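Local coordinates for protein beta-galactosidase (Marinomonas sp. ef1, PDB 6Y2K) that hydrolyses beta-D-galactosides, releasing terminal galactose, as a cold-active, hexameric enzyme of glycoside hydrolase family 42, at residues A[107-112]-A[153-158]; A[159-164]-A[189-194]; A[353-358]-A[371-376]. All blocks are in the same frame, centred on the assembly; numbering follows the deposited sequence. Where two conformers were deposited one is given.

Contact 1: residues A[107-112]-A[153-158]; sequences TFASLE and AEADLA
An ST turn on Thr107, just ahead of helix 111-128, meets Asp156 in the first turn of helix 154-168; these two outer helices precede and follow barrel strand 134-138 of the TIM-barrel domain. The hydroxyl of Thr107 works in both directions. Its OG1 stands opposite the backbone N (chi1 165°) and donates a short hydrogen bond, 2.5 Å, to OD1 of Asp156. The same OG1 accepts from the backbone N of Ala109 at 3.1 Å, which closes the ST turn. Asp156 uses its second oxygen for its own helix: OD2 takes the N-H of Ala153, the N-cap residue, at 2.8 Å through the anti lone pair, the N3-to-N-cap half of a capping box, and is bonded to Ser151 OG as well. The buried carboxylate is therefore held at both oxygens. An alanine in place of Asp156 would probably leave the Thr107 hydroxyl, the Ala153 N-H and Ser151 OG without this partner. Beside this polar link, Ala109 CB rests 3.5 Å from Asp156 OD1 and 4.4 Å from Ala155 CB. One water completes the contact, donating to Ala109 O at 2.8 Å and to Ala155 O at 2.7 Å.

Contact 2: residues A[159-164]-A[189-194]; sequences AFRLWL and SFDEIE
Helix 154-168, on the outside of the TIM barrel, receives the short 3-10 turn 190-192 and the chain after it through Phe160, Arg161 and Leu164, one face of the helix. Phe160 comes first: its CE2 lies 4.2 Å from Ile193 CG2, and Glu194 O sits at the ring edge, near its plane. Leu164 CD1 covers one face of this ring over its centre, while Phe211 of helix 205-233 meets it edge-to-face. Next, Arg161 leaves the helix with CG anti to its carbonyl carbon (chi1 -66°) and runs extended to NE, passing Phe190 O on the way. Its guanidinium then grips Ile193 O side-on, with NE at 2.9 Å and NH2 at 2.8 Å, the oxygen nearly in the guanidinium plane. Of the two donors, NE lies in the carbonyl plane and NH2 well above it. Asp191 O hangs 3.1 Å above one guanidinium face. A water accepting from NH2 is also bonded to Glu194 OE2, which forms a salt bridge with Lys79 of the second subunit. Last, Leu164 reaches Ile193 tip to tip, CD1 to CD1 at 3.7 Å, and its CB lies 4.0 Å from Phe190 CD1.

Contact 3: residues A[353-358]-A[371-376]; sequences RWRQAP and PDAQEA
Arg355 and Gln356 point their extended side chains to different parts of the segment 371-376, with Pro371 meeting both, in the long loop that follows the last barrel strand, 348-352, of the TIM barrel. Arg355 has CG anti to the backbone N (chi1 -177°) and stays straight as far as NE, which carries its guanidinium out to the carbonyl of Pro371. There it bonds side-on to a single oxygen: NH2 donates to Pro371 O at 2.8 Å, and NE to the same Pro371 O at 3.2 Å. The oxygen lies almost in the guanidinium plane, yet both nitrogens approach from one face of the carbonyl, NH2 tilted by 28° and NE raised by 62°. Ala373 CB lies over one flat face of the same guanidinium, 3.7 Å above the plane and over its centre. Trp12 adds a cation-pi contact, and the edge bonds together with Ala373 on the face probably limit the turning of the group.

Gln356 instead lies obliquely across the pyrrolidine ring. Its amide carbon CD is 3.6 Å from Pro371 CG, and OE1 is equally close to Pro371 CD, while NE2 is bonded to Gln363 O. The backbone oxygen of Gln356 is buried without a conventional partner; the C-H of Pro371 CA, 3.3 Å from Gln356 O, offers it a weak contact. Pro358 CB adds a looser touch on Pro371 CB.

Backbone bonds of Trp354 and Gln356 to Leu369 tie the start of the loop to its returning limb. Ile506 and Leu510 of the third subunit pack on Gln356 and Pro371, placing this surface patch at a subunit interface. Trp354 packs against helix 17-27, the first outer helix of the barrel, and just beyond Ala376 the chain enters helix 377-395.

In the fold
All three contacts belong to the TIM-barrel domain. Contacts 1 and 2 share helix 154-168 and adjoin, their centres about 13 Å apart: Leu157 CD1 of contact 1 lies 3.5 Å from Ile193 O of contact 2. Contact 3 stands apart, its centre about 39 Å from that of contact 1 and 50 Å from that of contact 2. Burial falls along the series, from buried contact 1 through partly buried contact 2 to contact 3 at the surface. In contact 1 a carboxylate meets a hydroxyl; contacts 2 and 3 each set an arginine on one backbone carbonyl oxygen, backed by aliphatic and aromatic packing in contact 2 and by proline in contact 3. Both also border other subunits of the hexamer, whereas contact 1 touches none.

Contact 1: residues A[107-112]-A[153-158]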
# COMPACT_ATOMS: atom_id res chain seq x y z
N THR A 107 -39.22 -3.98 -33.04
CA THR A 107 -39.09 -2.54 -32.87
C THR A 107 -40.48 -1.94 -32.66
O THR A 107 -41.44 -2.33 -33.34
CB THR A 107 -38.37 -1.81 -34.02
OG1 THR A 107 -38.61 -0.40 -33.90
CG2 THR A 107 -38.82 -2.29 -35.41
N PHE A 108 -40.56 -1.00 -31.72
CA PHE A 108 -41.79 -0.25 -31.43
C PHE A 108 -42.31 0.54 -32.64
O PHE A 108 -43.49 0.92 -32.68
CB PHE A 108 -41.55 0.74 -30.28
CG PHE A 108 -41.35 0.10 -28.94
CD1 PHE A 108 -42.45 -0.25 -28.17
CD2 PHE A 108 -40.07 -0.13 -28.43
CE1 PHE A 108 -42.29 -0.83 -26.92
CE2 PHE A 108 -39.91 -0.72 -27.18
CZ PHE A 108 -41.02 -1.06 -26.43
N ALA A 109 -41.43 0.81 -33.62
CA ALA A 109 -41.82 1.54 -34.84
C ALA A 109 -42.57 0.68 -35.87
O ALA A 109 -43.13 1.24 -36.82
CB ALA A 109 -40.59 2.17 -35.50
N SER A 110 -42.57 -0.64 -35.70
CA SER A 110 -43.17 -1.55 -36.67
C SER A 110 -44.68 -1.42 -36.69
O SER A 110 -45.35 -1.79 -35.73
CB SER A 110 -42.81 -3.00 -36.36
OG SER A 110 -43.45 -3.88 -37.27
N LEU A 111 -45.22 -0.91 -37.79
CA LEU A 111 -46.67 -0.76 -37.94
C LEU A 111 -47.35 -2.12 -38.15
O LEU A 111 -48.48 -2.34 -37.67
CB LEU A 111 -46.99 0.20 -39.07
CG LEU A 111 -46.39 1.61 -38.93
CD1 LEU A 111 -46.83 2.48 -40.10
CD2 LEU A 111 -46.78 2.26 -37.60
N GLU A 112 -46.66 -3.04 -38.83
CA GLU A 112 -47.16 -4.40 -39.02
C GLU A 112 -47.34 -5.11 -37.67
O GLU A 112 -48.38 -5.72 -37.43
CB GLU A 112 -46.26 -5.22 -39.95
CG GLU A 112 -46.25 -4.76 -41.40
CD GLU A 112 -45.51 -5.70 -42.35
OE1 GLU A 112 -45.24 -6.87 -41.99
OE2 GLU A 112 -45.20 -5.29 -43.49
N ALA A 153 -33.51 0.01 -37.74
CA ALA A 153 -34.05 -0.67 -38.91
C ALA A 153 -34.81 0.33 -39.78
O ALA A 153 -35.04 1.48 -39.37
CB ALA A 153 -34.97 -1.80 -38.48
N GLU A 154 -35.23 -0.13 -40.96
CA GLU A 154 -35.96 0.72 -41.92
C GLU A 154 -37.22 1.31 -41.30
O GLU A 154 -37.51 2.48 -41.51
CB GLU A 154 -36.32 -0.06 -43.19
CG GLU A 154 -36.85 0.80 -44.34
CD GLU A 154 -35.80 1.76 -44.91
OE1 GLU A 154 -34.62 1.35 -45.01
OE2 GLU A 154 -36.15 2.92 -45.27
N ALA A 155 -37.96 0.51 -40.54
CA ALA A 155 -39.20 0.99 -39.89
C ALA A 155 -38.95 2.16 -38.94
O ALA A 155 -39.76 3.08 -38.86
CB ALA A 155 -39.89 -0.15 -39.16
N ASP A 156 -37.82 2.13 -38.24
CA ASP A 156 -37.44 3.20 -37.31
C ASP A 156 -37.13 4.49 -38.06
O ASP A 156 -37.49 5.58 -37.61
CB ASP A 156 -36.22 2.79 -36.48
CG ASP A 156 -36.43 1.48 -35.73
OD1 ASP A 156 -37.22 1.49 -34.76
OD2 ASP A 156 -35.81 0.46 -36.13
N LEU A 157 -36.46 4.37 -39.20
CA LEU A 157 -36.12 5.54 -40.03
C LEU A 157 -37.37 6.16 -40.64
O LEU A 157 -37.49 7.38 -40.68
CB LEU A 157 -35.15 5.15 -41.13
CG LEU A 157 -34.64 6.29 -42.04
CD1 LEU A 157 -34.13 7.47 -41.24
CD2 LEU A 157 -33.56 5.74 -42.94
N ALA A 158 -38.29 5.31 -41.09
CA ALA A 158 -39.55 5.77 -41.67
C ALA A 158 -40.36 6.56 -40.65
O ALA A 158 -40.85 7.65 -40.95
CB ALA A 158 -40.36 4.60 -42.21
O HOH W 1 -42.44 2.75 -39.11

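Contact 2: residues A[159-164]-A[189-194]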
# COMPACT_ATOMS: atom_id res chain seq x y z
N ALA A 159 -40.48 6.02 -39.43
CA ALA A 159 -41.16 6.72 -38.35
C ALA A 159 -40.47 8.04 -37.96
O ALA A 159 -41.14 9.03 -37.67
CB ALA A 159 -41.30 5.82 -37.13
N PHE A 160 -39.13 8.04 -37.98
CA PHE A 160 -38.33 9.23 -37.61
C PHE A 160 -38.57 10.37 -38.60
O PHE A 160 -38.84 11.50 -38.19
CB PHE A 160 -36.85 8.85 -37.51
CG PHE A 160 -35.94 9.95 -36.98
CD1 PHE A 160 -36.30 10.75 -35.90
CD2 PHE A 160 -34.68 10.14 -37.55
CE1 PHE A 160 -35.44 11.73 -35.41
CE2 PHE A 160 -33.80 11.11 -37.06
CZ PHE A 160 -34.19 11.91 -35.99
N ARG A 161 -38.54 10.07 -39.89
CA ARG A 161 -38.77 11.11 -40.90
C ARG A 161 -40.17 11.72 -40.81
O ARG A 161 -40.33 12.93 -40.99
CB ARG A 161 -38.49 10.57 -42.30
CG ARG A 161 -37.03 10.22 -42.51
CD ARG A 161 -36.84 9.37 -43.75
NE ARG A 161 -35.43 9.27 -44.11
CZ ARG A 161 -34.96 8.49 -45.07
NH1 ARG A 161 -35.78 7.73 -45.80
NH2 ARG A 161 -33.65 8.47 -45.32
N LEU A 162 -41.18 10.90 -40.51
CA LEU A 162 -42.55 11.40 -40.29
C LEU A 162 -42.64 12.24 -39.02
O LEU A 162 -43.27 13.30 -39.03
CB LEU A 162 -43.57 10.25 -40.21
CG LEU A 162 -43.87 9.48 -41.50
CD1 LEU A 162 -44.81 8.31 -41.19
CD2 LEU A 162 -44.47 10.38 -42.59
N TRP A 163 -42.02 11.77 -37.95
CA TRP A 163 -41.97 12.47 -36.66
C TRP A 163 -41.30 13.85 -36.78
O TRP A 163 -41.78 14.82 -36.21
CB TRP A 163 -41.26 11.59 -35.62
CG TRP A 163 -41.26 12.08 -34.19
CD1 TRP A 163 -42.12 11.70 -33.19
CD2 TRP A 163 -40.33 12.98 -33.60
NE1 TRP A 163 -41.79 12.33 -32.01
CE2 TRP A 163 -40.69 13.12 -32.24
CE3 TRP A 163 -39.23 13.70 -34.09
CZ2 TRP A 163 -39.99 13.95 -31.36
CZ3 TRP A 163 -38.53 14.52 -33.21
CH2 TRP A 163 -38.91 14.63 -31.86
N LEU A 164 -40.21 13.92 -37.54
CA LEU A 164 -39.50 15.19 -37.77
C LEU A 164 -40.34 16.20 -38.57
O LEU A 164 -40.32 17.40 -38.26
CB LEU A 164 -38.17 14.94 -38.49
CG LEU A 164 -37.06 14.23 -37.70
CD1 LEU A 164 -35.93 13.86 -38.65
CD2 LEU A 164 -36.55 15.11 -36.57
N SER A 189 -34.34 17.77 -47.74
CA SER A 189 -35.65 17.23 -47.43
C SER A 189 -35.56 16.28 -46.24
O SER A 189 -34.47 15.82 -45.88
CB SER A 189 -36.20 16.46 -48.64
OG SER A 189 -35.40 15.31 -48.93
N PHE A 190 -36.70 15.97 -45.64
CA PHE A 190 -36.71 15.00 -44.54
C PHE A 190 -36.21 13.63 -44.98
O PHE A 190 -35.54 12.97 -44.19
CB PHE A 190 -38.10 14.90 -43.91
CG PHE A 190 -38.54 16.16 -43.22
CD1 PHE A 190 -37.89 16.59 -42.07
CD2 PHE A 190 -39.59 16.91 -43.72
CE1 PHE A 190 -38.29 17.75 -41.42
CE2 PHE A 190 -39.99 18.08 -43.07
CZ PHE A 190 -39.34 18.50 -41.92
N ASP A 191 -36.47 13.24 -46.23
CA ASP A 191 -36.08 11.92 -46.74
C ASP A 191 -34.58 11.77 -47.05
O ASP A 191 -34.14 10.69 -47.44
CB ASP A 191 -36.93 11.54 -47.97
CG ASP A 191 -38.40 11.30 -47.62
OD1 ASP A 191 -38.72 11.11 -46.42
OD2 ASP A 191 -39.22 11.28 -48.55
N GLU A 192 -33.81 12.85 -46.89
CA GLU A 192 -32.35 12.76 -46.92
C GLU A 192 -31.75 12.37 -45.55
O GLU A 192 -30.60 11.94 -45.48
CB GLU A 192 -31.71 14.07 -47.39
CG GLU A 192 -31.79 14.29 -48.89
CD GLU A 192 -30.91 15.43 -49.38
OE1 GLU A 192 -30.46 16.27 -48.56
OE2 GLU A 192 -30.66 15.49 -50.61
N ILE A 193 -32.53 12.55 -44.48
CA ILE A 193 -32.03 12.35 -43.12
C ILE A 193 -31.92 10.85 -42.85
O ILE A 193 -32.83 10.09 -43.16
CB ILE A 193 -32.94 13.04 -42.07
CG1 ILE A 193 -32.98 14.56 -42.32
CG2 ILE A 193 -32.43 12.74 -40.67
CD1 ILE A 193 -34.00 15.32 -41.49
N GLU A 194 -30.79 10.44 -42.29
CA GLU A 194 -30.52 9.04 -41.96
C GLU A 194 -30.62 8.82 -40.45
O GLU A 194 -30.77 9.76 -39.67
CB GLU A 194 -29.12 8.64 -42.46
CG GLU A 194 -28.88 8.78 -43.96
CD GLU A 194 -29.63 7.78 -44.83
OE1 GLU A 194 -30.16 6.77 -44.32
OE2 GLU A 194 -29.68 8.02 -46.06
O HOH W 2 -31.97 8.09 -47.66

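Contact 3: residues A[353-358]-A[371-376]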
# COMPACT_ATOMS: atom_id res chain seq x y z
N ARG A 353 -40.36 -15.49 -9.14
CA ARG A 353 -41.70 -15.98 -9.43
C ARG A 353 -42.23 -16.84 -8.29
O ARG A 353 -41.59 -16.96 -7.24
CB ARG A 353 -41.71 -16.78 -10.73
CG ARG A 353 -40.38 -17.42 -11.08
CD ARG A 353 -40.36 -17.93 -12.51
NE ARG A 353 -41.31 -19.02 -12.72
CZ ARG A 353 -41.53 -19.60 -13.89
NH1 ARG A 353 -40.87 -19.20 -14.97
NH2 ARG A 353 -42.41 -20.59 -13.98
N TRP A 354 -43.40 -17.44 -8.49
CA TRP A 354 -44.02 -18.28 -7.48
C TRP A 354 -43.21 -19.56 -7.26
O TRP A 354 -42.96 -19.96 -6.12
CB TRP A 354 -45.45 -18.63 -7.88
CG TRP A 354 -46.01 -19.81 -7.14
CD1 TRP A 354 -46.26 -21.05 -7.65
CD2 TRP A 354 -46.38 -19.86 -5.76
NE1 TRP A 354 -46.77 -21.87 -6.67
CE2 TRP A 354 -46.85 -21.17 -5.50
CE3 TRP A 354 -46.36 -18.93 -4.71
CZ2 TRP A 354 -47.30 -21.56 -4.24
CZ3 TRP A 354 -46.81 -19.33 -3.46
CH2 TRP A 354 -47.27 -20.63 -3.24
N ARG A 355 -42.80 -20.19 -8.36
CA ARG A 355 -42.01 -21.42 -8.29
C ARG A 355 -40.89 -21.36 -9.32
O ARG A 355 -41.15 -21.10 -10.50
CB ARG A 355 -42.93 -22.61 -8.56
CG ARG A 355 -42.29 -23.98 -8.46
CD ARG A 355 -43.33 -25.06 -8.69
NE ARG A 355 -42.72 -26.37 -8.83
CZ ARG A 355 -43.38 -27.49 -9.13
NH1 ARG A 355 -44.70 -27.49 -9.29
NH2 ARG A 355 -42.70 -28.63 -9.25
N GLN A 356 -39.66 -21.60 -8.87
CA GLN A 356 -38.47 -21.58 -9.74
C GLN A 356 -38.63 -22.60 -10.87
O GLN A 356 -38.92 -23.76 -10.60
CB GLN A 356 -37.23 -21.89 -8.90
CG GLN A 356 -35.91 -21.97 -9.67
CD GLN A 356 -34.72 -22.27 -8.77
OE1 GLN A 356 -34.78 -22.14 -7.54
NE2 GLN A 356 -33.62 -22.67 -9.40
N ALA A 357 -38.45 -22.16 -12.11
CA ALA A 357 -38.66 -23.05 -13.26
C ALA A 357 -37.43 -23.94 -13.47
O ALA A 357 -36.32 -23.47 -13.29
CB ALA A 357 -38.94 -22.23 -14.51
N PRO A 358 -37.63 -25.22 -13.84
CA PRO A 358 -36.47 -26.10 -14.06
C PRO A 358 -35.88 -26.03 -15.48
O PRO A 358 -34.88 -26.70 -15.75
CB PRO A 358 -37.05 -27.49 -13.79
CG PRO A 358 -38.44 -27.38 -14.30
CD PRO A 358 -38.89 -25.97 -13.96
N PRO A 371 -37.74 -25.58 -7.43
CA PRO A 371 -38.32 -26.31 -8.57
C PRO A 371 -39.13 -27.58 -8.20
O PRO A 371 -40.01 -27.98 -8.96
CB PRO A 371 -37.09 -26.66 -9.42
CG PRO A 371 -36.09 -25.61 -9.08
CD PRO A 371 -36.30 -25.37 -7.61
N ASP A 372 -38.84 -28.17 -7.04
CA ASP A 372 -39.60 -29.33 -6.53
C ASP A 372 -40.84 -28.96 -5.71
O ASP A 372 -41.40 -29.82 -5.05
CB ASP A 372 -38.66 -30.26 -5.73
CG ASP A 372 -38.15 -29.63 -4.42
OD1 ASP A 372 -38.38 -28.43 -4.15
OD2 ASP A 372 -37.51 -30.37 -3.64
N ALA A 373 -41.24 -27.69 -5.74
CA ALA A 373 -42.42 -27.18 -5.03
C ALA A 373 -42.32 -27.09 -3.49
O ALA A 373 -43.31 -26.73 -2.85
CB ALA A 373 -43.68 -27.93 -5.46
N GLN A 374 -41.16 -27.39 -2.90
CA GLN A 374 -40.93 -27.12 -1.47
C GLN A 374 -40.67 -25.62 -1.29
O GLN A 374 -40.14 -24.97 -2.21
CB GLN A 374 -39.76 -27.94 -0.94
CG GLN A 374 -39.99 -29.44 -0.94
CD GLN A 374 -41.14 -29.86 -0.04
OE1 GLN A 374 -42.07 -30.53 -0.48
NE2 GLN A 374 -41.11 -29.44 1.22
N GLU A 375 -41.02 -25.09 -0.13
CA GLU A 375 -40.86 -23.65 0.15
C GLU A 375 -39.38 -23.25 0.18
O GLU A 375 -38.53 -24.00 0.67
CB GLU A 375 -41.57 -23.24 1.45
CG GLU A 375 -43.08 -23.12 1.33
CD GLU A 375 -43.76 -22.51 2.56
OE1 GLU A 375 -43.13 -22.42 3.62
OE2 GLU A 375 -44.94 -22.10 2.46
N ALA A 376 -39.10 -22.08 -0.38
CA ALA A 376 -37.80 -21.44 -0.27
C ALA A 376 -37.93 -20.30 0.74
O ALA A 376 -39.00 -20.07 1.28
CB ALA A 376 -37.35 -20.91 -1.63